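Local structure of cysteine synthase (Fusobacterium nucleatum subsp. nucleatum, 5Z5C) at residues B[181-186]-B[298-303]; B[258-263]-B[273-278]; B[211-216]-B[249-254]. The protein is a pyridoxal 5'-phosphate-dependent enzyme that probably releases hydrogen sulfide from L-cysteine and belongs to the cysteine synthase family. All coordinates share one frame; numbering follows the deposited sequence.

Interaction 1: residues B[181-186]-B[298-303]. With PLP (pyridoxal-5'-phosphate), chain G.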
ATOM      1  N   ASP B 181      -7.827 -27.751  -2.116  1.00 40.14           N
ATOM      2  CA  ASP B 181      -9.146 -28.316  -2.451  1.00 39.58           C
ATOM      3  C   ASP B 181      -9.970 -27.341  -3.250  1.00 38.76           C
ATOM      4  O   ASP B 181     -10.828 -27.722  -4.039  1.00 38.62           O
ATOM      5  CB  ASP B 181      -9.867 -28.731  -1.163  1.00 40.21           C
ATOM      6  CG  ASP B 181      -9.125 -29.824  -0.433  1.00 40.10           C
ATOM      7  OD1 ASP B 181      -8.831 -30.840  -1.041  1.00 40.63           O
ATOM      8  OD2 ASP B 181      -8.801 -29.644   0.753  1.00 42.75           O
ATOM      9  N   GLY B 182      -9.706 -26.054  -3.065  1.00 37.84           N
ATOM     10  CA  GLY B 182     -10.378 -25.056  -3.861  1.00 36.75           C
ATOM     11  C   GLY B 182      -9.816 -23.638  -3.760  1.00 35.26           C
ATOM     12  O   GLY B 182      -9.050 -23.303  -2.854  1.00 34.00           O
ATOM     13  N   PHE B 183     -10.265 -22.823  -4.698  1.00 34.60           N
ATOM     14  CA  PHE B 183      -9.914 -21.423  -4.819  1.00 34.94           C
ATOM     15  C   PHE B 183     -11.163 -20.666  -5.305  1.00 35.65           C
ATOM     16  O   PHE B 183     -11.841 -21.153  -6.212  1.00 37.28           O
ATOM     17  CB  PHE B 183      -8.794 -21.244  -5.855  1.00 34.70           C
ATOM     18  CG  PHE B 183      -8.471 -19.802  -6.154  1.00 34.60           C
ATOM     19  CD1 PHE B 183      -7.521 -19.112  -5.380  1.00 34.53           C
ATOM     20  CD2 PHE B 183      -9.149 -19.123  -7.126  1.00 34.24           C
ATOM     21  CE1 PHE B 183      -7.248 -17.775  -5.609  1.00 33.64           C
ATOM     22  CE2 PHE B 183      -8.874 -17.800  -7.375  1.00 34.60           C
ATOM     23  CZ  PHE B 183      -7.927 -17.128  -6.611  1.00 34.36           C
ATOM     24  N   VAL B 184     -11.389 -19.461  -4.768  1.00 34.72           N
ATOM     25  CA  VAL B 184     -12.490 -18.576  -5.132  1.00 34.48           C
ATOM     26  C   VAL B 184     -11.910 -17.188  -5.391  1.00 34.19           C
ATOM     27  O   VAL B 184     -11.004 -16.740  -4.638  1.00 33.48           O
ATOM     28  CB  VAL B 184     -13.507 -18.475  -3.947  1.00 35.42           C
ATOM     29  CG1 VAL B 184     -14.655 -17.538  -4.296  1.00 36.43           C
ATOM     30  CG2 VAL B 184     -14.030 -19.854  -3.560  1.00 35.59           C
ATOM     31  N   ALA B 185     -12.407 -16.517  -6.431  1.00 33.99           N
ATOM     32  CA  ALA B 185     -12.112 -15.112  -6.662  1.00 34.16           C
ATOM     33  C   ALA B 185     -13.230 -14.405  -7.420  1.00 34.86           C
ATOM     34  O   ALA B 185     -13.706 -14.904  -8.460  1.00 34.90           O
ATOM     35  CB  ALA B 185     -10.805 -14.946  -7.448  1.00 33.88           C
ATOM     36  N   GLY B 186     -13.597 -13.217  -6.917  1.00 35.00           N
ATOM     37  CA  GLY B 186     -14.458 -12.287  -7.637  1.00 35.32           C
ATOM     38  C   GLY B 186     -13.908 -11.999  -9.035  1.00 35.79           C
ATOM     39  O   GLY B 186     -12.687 -11.949  -9.241  1.00 34.38           O
ATOM     40  N   VAL B 298      -8.210 -21.486  -0.808  1.00 31.94           N
ATOM     41  CA  VAL B 298      -7.375 -20.291  -1.020  1.00 30.98           C
ATOM     42  C   VAL B 298      -8.186 -19.176  -1.663  1.00 30.32           C
ATOM     43  O   VAL B 298      -9.033 -19.410  -2.530  1.00 29.97           O
ATOM     44  CB  VAL B 298      -6.178 -20.614  -1.912  1.00 31.49           C
ATOM     45  CG1 VAL B 298      -5.256 -19.400  -2.005  1.00 31.54           C
ATOM     46  CG2 VAL B 298      -5.426 -21.783  -1.330  1.00 32.08           C
ATOM     47  N   THR B 299      -7.940 -17.951  -1.238  1.00 29.36           N
ATOM     48  CA  THR B 299      -8.422 -16.834  -2.008  1.00 29.29           C
ATOM     49  C   THR B 299      -7.383 -15.675  -2.039  1.00 28.92           C
ATOM     50  O   THR B 299      -6.245 -15.881  -1.668  1.00 28.49           O
ATOM     51  CB  THR B 299      -9.811 -16.438  -1.524  1.00 29.21           C
ATOM     52  OG1 THR B 299     -10.352 -15.476  -2.413  1.00 29.48           O
ATOM     53  CG2 THR B 299      -9.805 -15.934  -0.067  1.00 29.41           C
ATOM     54  N   VAL B 300      -7.791 -14.516  -2.525  1.00 29.02           N
ATOM     55  CA  VAL B 300      -6.963 -13.321  -2.559  1.00 29.34           C
ATOM     56  C   VAL B 300      -7.718 -12.110  -2.019  1.00 28.82           C
ATOM     57  O   VAL B 300      -8.944 -12.033  -2.112  1.00 29.04           O
ATOM     58  CB  VAL B 300      -6.420 -12.993  -3.990  1.00 29.56           C
ATOM     59  CG1 VAL B 300      -5.716 -14.204  -4.608  1.00 29.90           C
ATOM     60  CG2 VAL B 300      -7.538 -12.505  -4.891  1.00 30.08           C
ATOM     61  N   PHE B 301      -6.960 -11.203  -1.421  1.00 28.07           N
ATOM     62  CA  PHE B 301      -7.405  -9.898  -1.044  1.00 28.18           C
ATOM     63  C   PHE B 301      -6.798  -8.918  -2.040  1.00 28.75           C
ATOM     64  O   PHE B 301      -5.623  -8.595  -1.961  1.00 28.23           O
ATOM     65  CB  PHE B 301      -6.898  -9.553   0.370  1.00 28.04           C
ATOM     66  CG  PHE B 301      -7.503 -10.375   1.516  1.00 27.40           C
ATOM     67  CD1 PHE B 301      -8.685 -11.092   1.358  1.00 27.82           C
ATOM     68  CD2 PHE B 301      -6.895 -10.364   2.782  1.00 27.62           C
ATOM     69  CE1 PHE B 301      -9.259 -11.772   2.444  1.00 27.47           C
ATOM     70  CE2 PHE B 301      -7.432 -11.062   3.852  1.00 26.92           C
ATOM     71  CZ  PHE B 301      -8.623 -11.768   3.666  1.00 27.36           C
ATOM     72  N   PRO B 302      -7.575  -8.449  -3.005  1.00 29.26           N
ATOM     73  CA  PRO B 302      -6.942  -7.704  -4.108  1.00 29.46           C
ATOM     74  C   PRO B 302      -6.403  -6.304  -3.820  1.00 29.19           C
ATOM     75  O   PRO B 302      -5.524  -5.841  -4.545  1.00 28.63           O
ATOM     76  CB  PRO B 302      -8.065  -7.607  -5.134  1.00 30.31           C
ATOM     77  CG  PRO B 302      -8.969  -8.747  -4.815  1.00 30.02           C
ATOM     78  CD  PRO B 302      -8.966  -8.804  -3.331  1.00 29.69           C
ATOM     79  N   ASP B 303      -6.941  -5.624  -2.814  1.00 29.09           N
ATOM     80  CA  ASP B 303      -6.458  -4.299  -2.451  1.00 29.37           C
ATOM     81  C   ASP B 303      -6.724  -3.942  -0.981  1.00 29.30           C
ATOM     82  O   ASP B 303      -7.378  -4.726  -0.252  1.00 28.38           O
ATOM     83  CB  ASP B 303      -6.922  -3.234  -3.456  1.00 30.29           C
ATOM     84  CG  ASP B 303      -8.383  -2.866  -3.346  1.00 30.84           C
ATOM     85  OD1 ASP B 303      -9.109  -3.514  -2.536  1.00 30.55           O
ATOM     86  OD2 ASP B 303      -8.809  -1.933  -4.086  1.00 31.79           O
TER
HETATM   87  N1  PLP G 401     -11.138  -6.671  -6.664  1.00 34.81           N
HETATM   88  C2  PLP G 401     -10.563  -5.477  -6.929  1.00 34.42           C
HETATM   89  C2A PLP G 401     -10.349  -4.442  -5.859  1.00 33.95           C
HETATM   90  C3  PLP G 401     -10.129  -5.178  -8.305  1.00 34.88           C
HETATM   91  O3  PLP G 401      -9.558  -3.996  -8.611  1.00 34.90           O
HETATM   92  C4  PLP G 401     -10.350  -6.191  -9.355  1.00 35.71           C
HETATM   93  C4A PLP G 401      -9.936  -5.922 -10.750  1.00 35.93           C
HETATM   94  C5  PLP G 401     -10.985  -7.459  -8.946  1.00 35.31           C
HETATM   95  C6  PLP G 401     -11.350  -7.620  -7.610  1.00 35.08           C
HETATM   96  C5A PLP G 401     -11.234  -8.531  -9.987  1.00 36.43           C
HETATM   97  O4P PLP G 401     -10.026  -9.060 -10.556  1.00 36.57           O
HETATM   98  P   PLP G 401      -9.927  -9.523 -12.099  1.00 35.96           P
HETATM   99  O1P PLP G 401     -10.032  -8.253 -12.894  1.00 36.20           O
HETATM  100  O2P PLP G 401      -8.608 -10.249 -12.183  1.00 35.61           O
HETATM  101  O3P PLP G 401     -11.101 -10.471 -12.250  1.00 36.40           O
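Parallel pairing at one edge of the sheet formed by strands 252-254, 210-214, 182-186 and 297-298 joins strand 182-186 to the short strand 297-298, a few residues before both segments reach the cofactor. The single bridge pairs Phe-183 with Val-298. Two backbone hydrogen bonds define it: Val-298 N donates to Gly-182 O at 2.9 Å, and Val-184 N donates to Val-298 O at 3.2 Å. Val-298 O also receives a CA-H...O contact from Phe-183. Past this point a side chain takes over from the backbone. Thr-299 OG1 is turned anti to its own N (chi1 -171°) and donates to Val-184 O over 2.6 Å, arriving 32° out of the carbonyl plane. This buried carbonyl is thus satisfied by a hydroxyl, while Val-300 N stays 4.4 Å away from it. The Phe-183 ring is carried along the neighbouring segment: CD1 packs against Val-298 CB at 4.0 Å, and Val-300 CG1 meets the ring at its edge, near the ring plane, 4.0 Å from CE1.

Beyond the pairing, the two segments reach pyridoxal phosphate separately. Gly-186 leads toward the phosphate end and begins a GxGxxG-like pattern, consistent with the glycine-rich phosphate loop of this fold type, whose Gly-188 and Gly-190 amides bind the cofactor. Pro-302 lies by the pyridine nitrogen, its CG 3.5 Å from PLP N1, and Asp-303 approaches the C2A methyl, with OD2 also bonded to Tyr-308 and Asn-80. Asn-280 of helix 275-288 ties the diverging segments together, accepting from Gly-186 N through OD1 and donating to Val-300 O through ND2. Helix 165-172 packs on Val-298 and Val-300, helix 191-196 covers Phe-183 and Ala-185, and strand 210-214 continues the sheet beyond 182-186.

Interaction 2: residues B[258-263]-B[273-278]. With PLP (pyridoxal-5'-phosphate), chain G.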
ATOM      1  N   ASP B 258     -22.964  -8.345   2.992  1.00 36.53           N
ATOM      2  CA  ASP B 258     -22.230  -9.471   3.618  1.00 36.12           C
ATOM      3  C   ASP B 258     -20.703  -9.317   3.370  1.00 34.75           C
ATOM      4  O   ASP B 258     -19.872  -9.569   4.266  1.00 32.79           O
ATOM      5  CB  ASP B 258     -22.797 -10.766   3.026  1.00 36.96           C
ATOM      6  CG  ASP B 258     -22.578 -12.008   3.865  1.00 37.50           C
ATOM      7  OD1 ASP B 258     -22.136 -11.902   5.042  1.00 38.22           O
ATOM      8  OD2 ASP B 258     -22.856 -13.105   3.354  1.00 39.50           O
ATOM      9  N   ALA B 259     -20.354  -8.884   2.154  1.00 34.42           N
ATOM     10  CA  ALA B 259     -18.961  -8.550   1.818  1.00 33.91           C
ATOM     11  C   ALA B 259     -18.472  -7.378   2.680  1.00 33.42           C
ATOM     12  O   ALA B 259     -17.399  -7.427   3.247  1.00 32.37           O
ATOM     13  CB  ALA B 259     -18.816  -8.192   0.340  1.00 34.13           C
ATOM     14  N   ILE B 260     -19.277  -6.331   2.781  1.00 33.80           N
ATOM     15  CA  ILE B 260     -18.897  -5.161   3.561  1.00 33.79           C
ATOM     16  C   ILE B 260     -18.665  -5.513   5.016  1.00 33.58           C
ATOM     17  O   ILE B 260     -17.640  -5.104   5.577  1.00 32.49           O
ATOM     18  CB  ILE B 260     -19.910  -4.023   3.424  1.00 34.99           C
ATOM     19  CG1 ILE B 260     -19.750  -3.382   2.033  1.00 35.29           C
ATOM     20  CG2 ILE B 260     -19.717  -2.970   4.520  1.00 35.07           C
ATOM     21  CD1 ILE B 260     -20.903  -2.462   1.664  1.00 36.54           C
ATOM     22  N   VAL B 261     -19.590  -6.286   5.617  1.00 32.94           N
ATOM     23  CA  VAL B 261     -19.432  -6.682   7.008  1.00 32.30           C
ATOM     24  C   VAL B 261     -18.168  -7.548   7.153  1.00 31.29           C
ATOM     25  O   VAL B 261     -17.388  -7.378   8.106  1.00 30.68           O
ATOM     26  CB  VAL B 261     -20.678  -7.447   7.567  1.00 32.44           C
ATOM     27  CG1 VAL B 261     -20.371  -8.174   8.868  1.00 32.14           C
ATOM     28  CG2 VAL B 261     -21.838  -6.473   7.755  1.00 33.14           C
ATOM     29  N   MET B 262     -17.956  -8.458   6.232  1.00 31.09           N
ATOM     30  CA  MET B 262     -16.786  -9.313   6.330  1.00 30.92           C
ATOM     31  C   MET B 262     -15.485  -8.509   6.262  1.00 30.03           C
ATOM     32  O   MET B 262     -14.588  -8.772   7.042  1.00 29.75           O
ATOM     33  CB  MET B 262     -16.753 -10.403   5.283  1.00 31.51           C
ATOM     34  CG  MET B 262     -15.776 -11.506   5.625  1.00 31.71           C
ATOM     35  SD  MET B 262     -16.132 -12.321   7.225  1.00 32.67           S
ATOM     36  CE  MET B 262     -14.585 -12.061   8.089  1.00 32.43           C
ATOM     37  N   ALA B 263     -15.412  -7.560   5.338  1.00 29.88           N
ATOM     38  CA  ALA B 263     -14.269  -6.625   5.194  1.00 29.62           C
ATOM     39  C   ALA B 263     -14.078  -5.755   6.442  1.00 29.55           C
ATOM     40  O   ALA B 263     -12.933  -5.493   6.860  1.00 28.18           O
ATOM     41  CB  ALA B 263     -14.448  -5.761   3.944  1.00 29.75           C
ATOM     42  N   VAL B 273      -8.630  -4.194   4.320  1.00 27.84           N
ATOM     43  CA  VAL B 273      -8.894  -4.656   2.951  1.00 28.04           C
ATOM     44  C   VAL B 273     -10.069  -4.006   2.283  1.00 28.56           C
ATOM     45  O   VAL B 273     -10.984  -3.487   2.944  1.00 28.59           O
ATOM     46  CB  VAL B 273      -9.099  -6.178   2.896  1.00 27.99           C
ATOM     47  CG1 VAL B 273      -7.857  -6.913   3.375  1.00 28.09           C
ATOM     48  CG2 VAL B 273     -10.327  -6.615   3.662  1.00 27.77           C
ATOM     49  N   GLY B 274     -10.071  -4.118   0.965  1.00 28.81           N
ATOM     50  CA  GLY B 274     -11.180  -3.639   0.149  1.00 29.64           C
ATOM     51  C   GLY B 274     -12.406  -4.533   0.246  1.00 30.04           C
ATOM     52  O   GLY B 274     -12.346  -5.637   0.793  1.00 29.16           O
ATOM     53  N   ILE B 275     -13.514  -4.027  -0.292  1.00 31.21           N
ATOM     54  CA  ILE B 275     -14.801  -4.692  -0.206  1.00 31.63           C
ATOM     55  C   ILE B 275     -14.737  -6.032  -0.931  1.00 31.45           C
ATOM     56  O   ILE B 275     -15.187  -7.025  -0.356  1.00 31.47           O
ATOM     57  CB  ILE B 275     -15.990  -3.808  -0.673  1.00 32.92           C
ATOM     58  CG1 ILE B 275     -16.094  -2.543   0.161  1.00 33.54           C
ATOM     59  CG2 ILE B 275     -17.314  -4.564  -0.541  1.00 33.13           C
ATOM     60  CD1 ILE B 275     -16.816  -1.378  -0.528  1.00 34.66           C
ATOM     61  N   SER B 276     -14.112  -6.084  -2.109  1.00 31.06           N
ATOM     62  CA  SER B 276     -13.932  -7.360  -2.830  1.00 31.36           C
ATOM     63  C   SER B 276     -13.132  -8.430  -2.083  1.00 30.76           C
ATOM     64  O   SER B 276     -13.323  -9.667  -2.299  1.00 30.15           O
ATOM     65  CB  SER B 276     -13.318  -7.143  -4.206  1.00 32.00           C
ATOM     66  OG  SER B 276     -11.914  -6.956  -4.131  1.00 32.12           O
ATOM     67  N   SER B 277     -12.256  -7.990  -1.180  1.00 29.92           N
ATOM     68  CA  SER B 277     -11.598  -8.955  -0.302  1.00 29.45           C
ATOM     69  C   SER B 277     -12.597  -9.631   0.657  1.00 29.37           C
ATOM     70  O   SER B 277     -12.504 -10.841   0.914  1.00 28.71           O
ATOM     71  CB  SER B 277     -10.479  -8.278   0.502  1.00 29.05           C
ATOM     72  OG  SER B 277      -9.576  -7.598  -0.351  1.00 29.24           O
ATOM     73  N   GLY B 278     -13.501  -8.830   1.224  1.00 29.56           N
ATOM     74  CA  GLY B 278     -14.504  -9.352   2.156  1.00 29.75           C
ATOM     75  C   GLY B 278     -15.398 -10.332   1.420  1.00 30.27           C
ATOM     76  O   GLY B 278     -15.744 -11.364   1.957  1.00 30.28           O
TER
HETATM   77  N1  PLP G 401     -11.138  -6.671  -6.664  1.00 34.81           N
HETATM   78  C2  PLP G 401     -10.563  -5.477  -6.929  1.00 34.42           C
HETATM   79  C2A PLP G 401     -10.349  -4.442  -5.859  1.00 33.95           C
HETATM   80  C3  PLP G 401     -10.129  -5.178  -8.305  1.00 34.88           C
HETATM   81  O3  PLP G 401      -9.558  -3.996  -8.611  1.00 34.90           O
HETATM   82  C4  PLP G 401     -10.350  -6.191  -9.355  1.00 35.71           C
HETATM   83  C4A PLP G 401      -9.936  -5.922 -10.750  1.00 35.93           C
HETATM   84  C5  PLP G 401     -10.985  -7.459  -8.946  1.00 35.31           C
HETATM   85  C6  PLP G 401     -11.350  -7.620  -7.610  1.00 35.08           C
HETATM   86  C5A PLP G 401     -11.234  -8.531  -9.987  1.00 36.43           C
HETATM   87  O4P PLP G 401     -10.026  -9.060 -10.556  1.00 36.57           O
HETATM   88  P   PLP G 401      -9.927  -9.523 -12.099  1.00 35.96           P
HETATM   89  O1P PLP G 401     -10.032  -8.253 -12.894  1.00 36.20           O
HETATM   90  O2P PLP G 401      -8.608 -10.249 -12.183  1.00 35.61           O
HETATM   91  O3P PLP G 401     -11.101 -10.471 -12.250  1.00 36.40           O
HETATM   92  O   HOH W   1     -11.273  -3.642   5.481  1.00 30.17           O
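A water gripped from both segments bridges the last residue of 258-263 to the first of 273-278, donating to Ala-263 O at 2.8 Å and accepting from Val-273 N at 2.9 Å.

Beside it the helices come close: the CA atoms of Ala-263 and Gly-278 are 4.1 Å apart. Gly-278 CA lies 3.6 Å from Ala-259 O, which already accepts the helical bond from Ala-263 N. Ala-263 CB turns into the same surface, 3.8 Å from Gly-274 O, while Met-262 CB rests beside Gly-278 O. Farther along, Ile-260 and Ile-275 lie side by side and point the same way, with CG1 of Ile-260 3.7 Å from CG2 of Ile-275. That CG2 also meets Ala-259 CB at 4.0 Å.

Gly-274 occupies the N-cap of helix 275-288, and small residues bring the two helices into direct backbone contact. The CA-CB bond of Ser-276 points away from helix 258-263. With chi1 at 80°, OG sits between the backbone N and carbonyl carbon, and from the first turn of its helix it donates a 2.7 Å hydrogen bond to PLP N1, so the pyridine nitrogen acts as acceptor here. A helix-start serine facing the pyridine nitrogen is characteristic of the fold type II pyridoxal phosphate site.

Interaction 3: residues B[211-216]-B[249-254]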
ATOM      1  N   PRO B 211     -15.632 -18.942  -9.661  1.00 43.43           N
ATOM      2  CA  PRO B 211     -15.641 -17.502  -9.821  1.00 42.66           C
ATOM      3  C   PRO B 211     -16.743 -16.923  -8.986  1.00 42.43           C
ATOM      4  O   PRO B 211     -17.764 -17.607  -8.714  1.00 43.09           O
ATOM      5  CB  PRO B 211     -15.898 -17.306 -11.318  1.00 43.69           C
ATOM      6  CG  PRO B 211     -16.749 -18.493 -11.698  1.00 44.17           C
ATOM      7  CD  PRO B 211     -16.325 -19.618 -10.782  1.00 44.22           C
ATOM      8  N   LEU B 212     -16.559 -15.672  -8.569  1.00 40.66           N
ATOM      9  CA  LEU B 212     -17.484 -15.060  -7.656  1.00 39.94           C
ATOM     10  C   LEU B 212     -18.119 -13.847  -8.294  1.00 40.12           C
ATOM     11  O   LEU B 212     -17.479 -13.121  -9.041  1.00 38.97           O
ATOM     12  CB  LEU B 212     -16.769 -14.742  -6.331  1.00 40.31           C
ATOM     13  CG  LEU B 212     -17.536 -13.974  -5.242  1.00 40.34           C
ATOM     14  CD1 LEU B 212     -16.969 -14.263  -3.878  1.00 40.55           C
ATOM     15  CD2 LEU B 212     -17.532 -12.464  -5.509  1.00 40.44           C
ATOM     16  N   GLU B 213     -19.394 -13.645  -7.993  1.00 40.24           N
ATOM     17  CA  GLU B 213     -20.157 -12.491  -8.466  1.00 40.98           C
ATOM     18  C   GLU B 213     -20.933 -11.942  -7.268  1.00 39.85           C
ATOM     19  O   GLU B 213     -21.095 -12.648  -6.288  1.00 40.19           O
ATOM     20  CB  GLU B 213     -21.141 -12.918  -9.596  1.00 42.73           C
ATOM     21  CG  GLU B 213     -22.358 -13.696  -9.065  1.00 43.28           C
ATOM     22  CD  GLU B 213     -23.217 -14.414 -10.102  1.00 44.31           C
ATOM     23  OE1 GLU B 213     -23.072 -14.135 -11.309  1.00 44.65           O
ATOM     24  OE2 GLU B 213     -24.056 -15.248  -9.699  1.00 43.40           O
ATOM     25  N   PRO B 214     -21.415 -10.702  -7.337  1.00 39.50           N
ATOM     26  CA  PRO B 214     -22.380 -10.209  -6.356  1.00 40.05           C
ATOM     27  C   PRO B 214     -23.803 -10.748  -6.606  1.00 41.94           C
ATOM     28  O   PRO B 214     -24.289 -10.732  -7.719  1.00 40.92           O
ATOM     29  CB  PRO B 214     -22.372  -8.694  -6.561  1.00 40.12           C
ATOM     30  CG  PRO B 214     -21.634  -8.447  -7.809  1.00 40.19           C
ATOM     31  CD  PRO B 214     -21.153  -9.736  -8.394  1.00 39.62           C
ATOM     32  N   LEU B 215     -24.459 -11.221  -5.559  1.00 44.24           N
ATOM     33  CA  LEU B 215     -25.880 -11.603  -5.599  1.00 45.48           C
ATOM     34  C   LEU B 215     -26.808 -10.466  -6.071  1.00 46.70           C
ATOM     35  O   LEU B 215     -27.836 -10.735  -6.712  1.00 47.56           O
ATOM     36  CB  LEU B 215     -26.287 -12.060  -4.210  1.00 46.70           C
ATOM     37  CG  LEU B 215     -27.600 -12.816  -4.036  1.00 48.25           C
ATOM     38  CD1 LEU B 215     -27.627 -14.073  -4.899  1.00 48.08           C
ATOM     39  CD2 LEU B 215     -27.771 -13.173  -2.564  1.00 48.32           C
ATOM     40  N   ASN B 216     -26.416  -9.215  -5.785  1.00 46.08           N
ATOM     41  CA  ASN B 216     -27.112  -7.984  -6.233  1.00 46.76           C
ATOM     42  C   ASN B 216     -26.982  -7.707  -7.742  1.00 46.46           C
ATOM     43  O   ASN B 216     -27.726  -6.896  -8.261  1.00 46.92           O
ATOM     44  CB  ASN B 216     -26.572  -6.706  -5.514  1.00 47.37           C
ATOM     45  CG  ASN B 216     -26.213  -6.940  -4.056  1.00 46.76           C
ATOM     46  OD1 ASN B 216     -25.293  -7.706  -3.757  1.00 44.60           O
ATOM     47  ND2 ASN B 216     -26.939  -6.291  -3.142  1.00 47.11           N
ATOM     48  N   ASP B 249     -15.499 -24.187 -12.194  1.00 48.39           N
ATOM     49  CA  ASP B 249     -16.528 -24.886 -11.454  1.00 48.05           C
ATOM     50  C   ASP B 249     -17.611 -23.886 -11.128  1.00 46.80           C
ATOM     51  O   ASP B 249     -17.632 -22.824 -11.725  1.00 47.40           O
ATOM     52  CB  ASP B 249     -15.876 -25.613 -10.278  1.00 48.29           C
ATOM     53  CG  ASP B 249     -14.835 -26.617 -10.763  1.00 48.55           C
ATOM     54  OD1 ASP B 249     -15.207 -27.552 -11.484  1.00 48.30           O
ATOM     55  OD2 ASP B 249     -13.636 -26.428 -10.490  1.00 48.69           O
ATOM     56  N   ASN B 250     -18.529 -24.203 -10.231  1.00 47.84           N
ATOM     57  CA  ASN B 250     -19.772 -23.400 -10.068  1.00 48.02           C
ATOM     58  C   ASN B 250     -19.605 -22.003  -9.448  1.00 46.22           C
ATOM     59  O   ASN B 250     -18.865 -21.837  -8.482  1.00 45.32           O
ATOM     60  CB  ASN B 250     -20.795 -24.185  -9.221  1.00 49.41           C
ATOM     61  CG  ASN B 250     -21.459 -25.299 -10.003  1.00 51.19           C
ATOM     62  OD1 ASN B 250     -21.881 -25.111 -11.149  1.00 53.51           O
ATOM     63  ND2 ASN B 250     -21.560 -26.456  -9.394  1.00 51.68           N
ATOM     64  N   VAL B 251     -20.366 -21.058  -9.992  1.00 44.80           N
ATOM     65  CA  VAL B 251     -20.445 -19.674  -9.565  1.00 44.49           C
ATOM     66  C   VAL B 251     -20.838 -19.567  -8.100  1.00 44.40           C
ATOM     67  O   VAL B 251     -21.767 -20.242  -7.664  1.00 45.23           O
ATOM     68  CB  VAL B 251     -21.465 -18.880 -10.446  1.00 44.66           C
ATOM     69  CG1 VAL B 251     -21.671 -17.468  -9.940  1.00 44.58           C
ATOM     70  CG2 VAL B 251     -21.003 -18.851 -11.901  1.00 44.53           C
ATOM     71  N   VAL B 252     -20.090 -18.779  -7.313  1.00 44.01           N
ATOM     72  CA  VAL B 252     -20.519 -18.428  -5.935  1.00 42.75           C
ATOM     73  C   VAL B 252     -20.980 -16.953  -5.935  1.00 42.25           C
ATOM     74  O   VAL B 252     -20.394 -16.090  -6.630  1.00 40.85           O
ATOM     75  CB  VAL B 252     -19.436 -18.677  -4.823  1.00 43.30           C
ATOM     76  CG1 VAL B 252     -18.946 -20.121  -4.864  1.00 43.39           C
ATOM     77  CG2 VAL B 252     -18.265 -17.733  -4.918  1.00 43.77           C
ATOM     78  N   SER B 253     -22.072 -16.696  -5.218  1.00 41.62           N
ATOM     79  CA  SER B 253     -22.745 -15.406  -5.199  1.00 42.41           C
ATOM     80  C   SER B 253     -22.709 -14.888  -3.790  1.00 41.75           C
ATOM     81  O   SER B 253     -23.023 -15.651  -2.869  1.00 40.67           O
ATOM     82  CB  SER B 253     -24.201 -15.575  -5.584  1.00 44.42           C
ATOM     83  OG  SER B 253     -24.313 -15.949  -6.945  1.00 46.78           O
ATOM     84  N   VAL B 254     -22.294 -13.628  -3.604  1.00 40.72           N
ATOM     85  CA  VAL B 254     -22.259 -13.025  -2.259  1.00 40.14           C
ATOM     86  C   VAL B 254     -22.975 -11.681  -2.286  1.00 40.09           C
ATOM     87  O   VAL B 254     -22.816 -10.895  -3.235  1.00 38.83           O
ATOM     88  CB  VAL B 254     -20.816 -12.825  -1.747  1.00 40.22           C
ATOM     89  CG1 VAL B 254     -20.793 -12.189  -0.359  1.00 39.93           C
ATOM     90  CG2 VAL B 254     -20.050 -14.147  -1.759  1.00 40.13           C
TER
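Strand 210-214 pairs in parallel with 252-254, the outermost strand of the sheet within this chain, at the opposite edge from 297-298. The segment axes approach to 4.8 Å with a 32° angle between their directions. Backbone hydrogen bonds run from Val-252 N to Pro-211 O (3.0 Å), Glu-213 N to Val-252 O (3.0 Å) and Val-254 N to Glu-213 O (3.1 Å). Leu-215 N then bonds to Val-254 O at 2.9 Å, but from 61° above the carbonyl plane, as its backbone leaves the strand.

Leu-212 and Val-252 share one face: CB of Leu-212 packs on CG2 of Val-252 at 3.6 Å, and its CD1 reaches Val-254 CG2. Helix 275-288 covers this side, as expected of the alpha/beta architecture of the pyridoxal phosphate-dependent family, with Asn-280 on Leu-212 and Ile-282 on Val-254.

Glu-213 and Ser-253 occupy the other face. The glutamate chain, extended beyond CG, crosses Val-251 at about a right angle, and OE2 accepts a weak 2.9 Å bond from Ser-253 OG. The other carboxylate oxygen, OE1, is bonded to the amide of Ser-221 at helix 219-222, whose Leu-220 packs on Pro-211 and Val-251.

Overall arrangement
From the N terminus, strand 182-186 comes first, and its partner 298-303 comes last, so interaction 1 closes a long loop with both other contacts nested inside. Interaction 3 closes a shorter loop between 211-216 and 249-254. Helix 256-263 follows directly, and interaction 2 then closes the shortest of the three loops, in series after interaction 3. Interactions 1 and 3 belong to one sheet, joined where Ala-185 O lies 3.0 Å from Leu-212 N, a probable hydrogen bond, while Asp-303 O lies 3.0 Å from Gly-274 N in another probable bond linking interactions 1 and 2. The sheet's end and the start of helix 275-288 meet at the cofactor, with helix 256-263 packed behind.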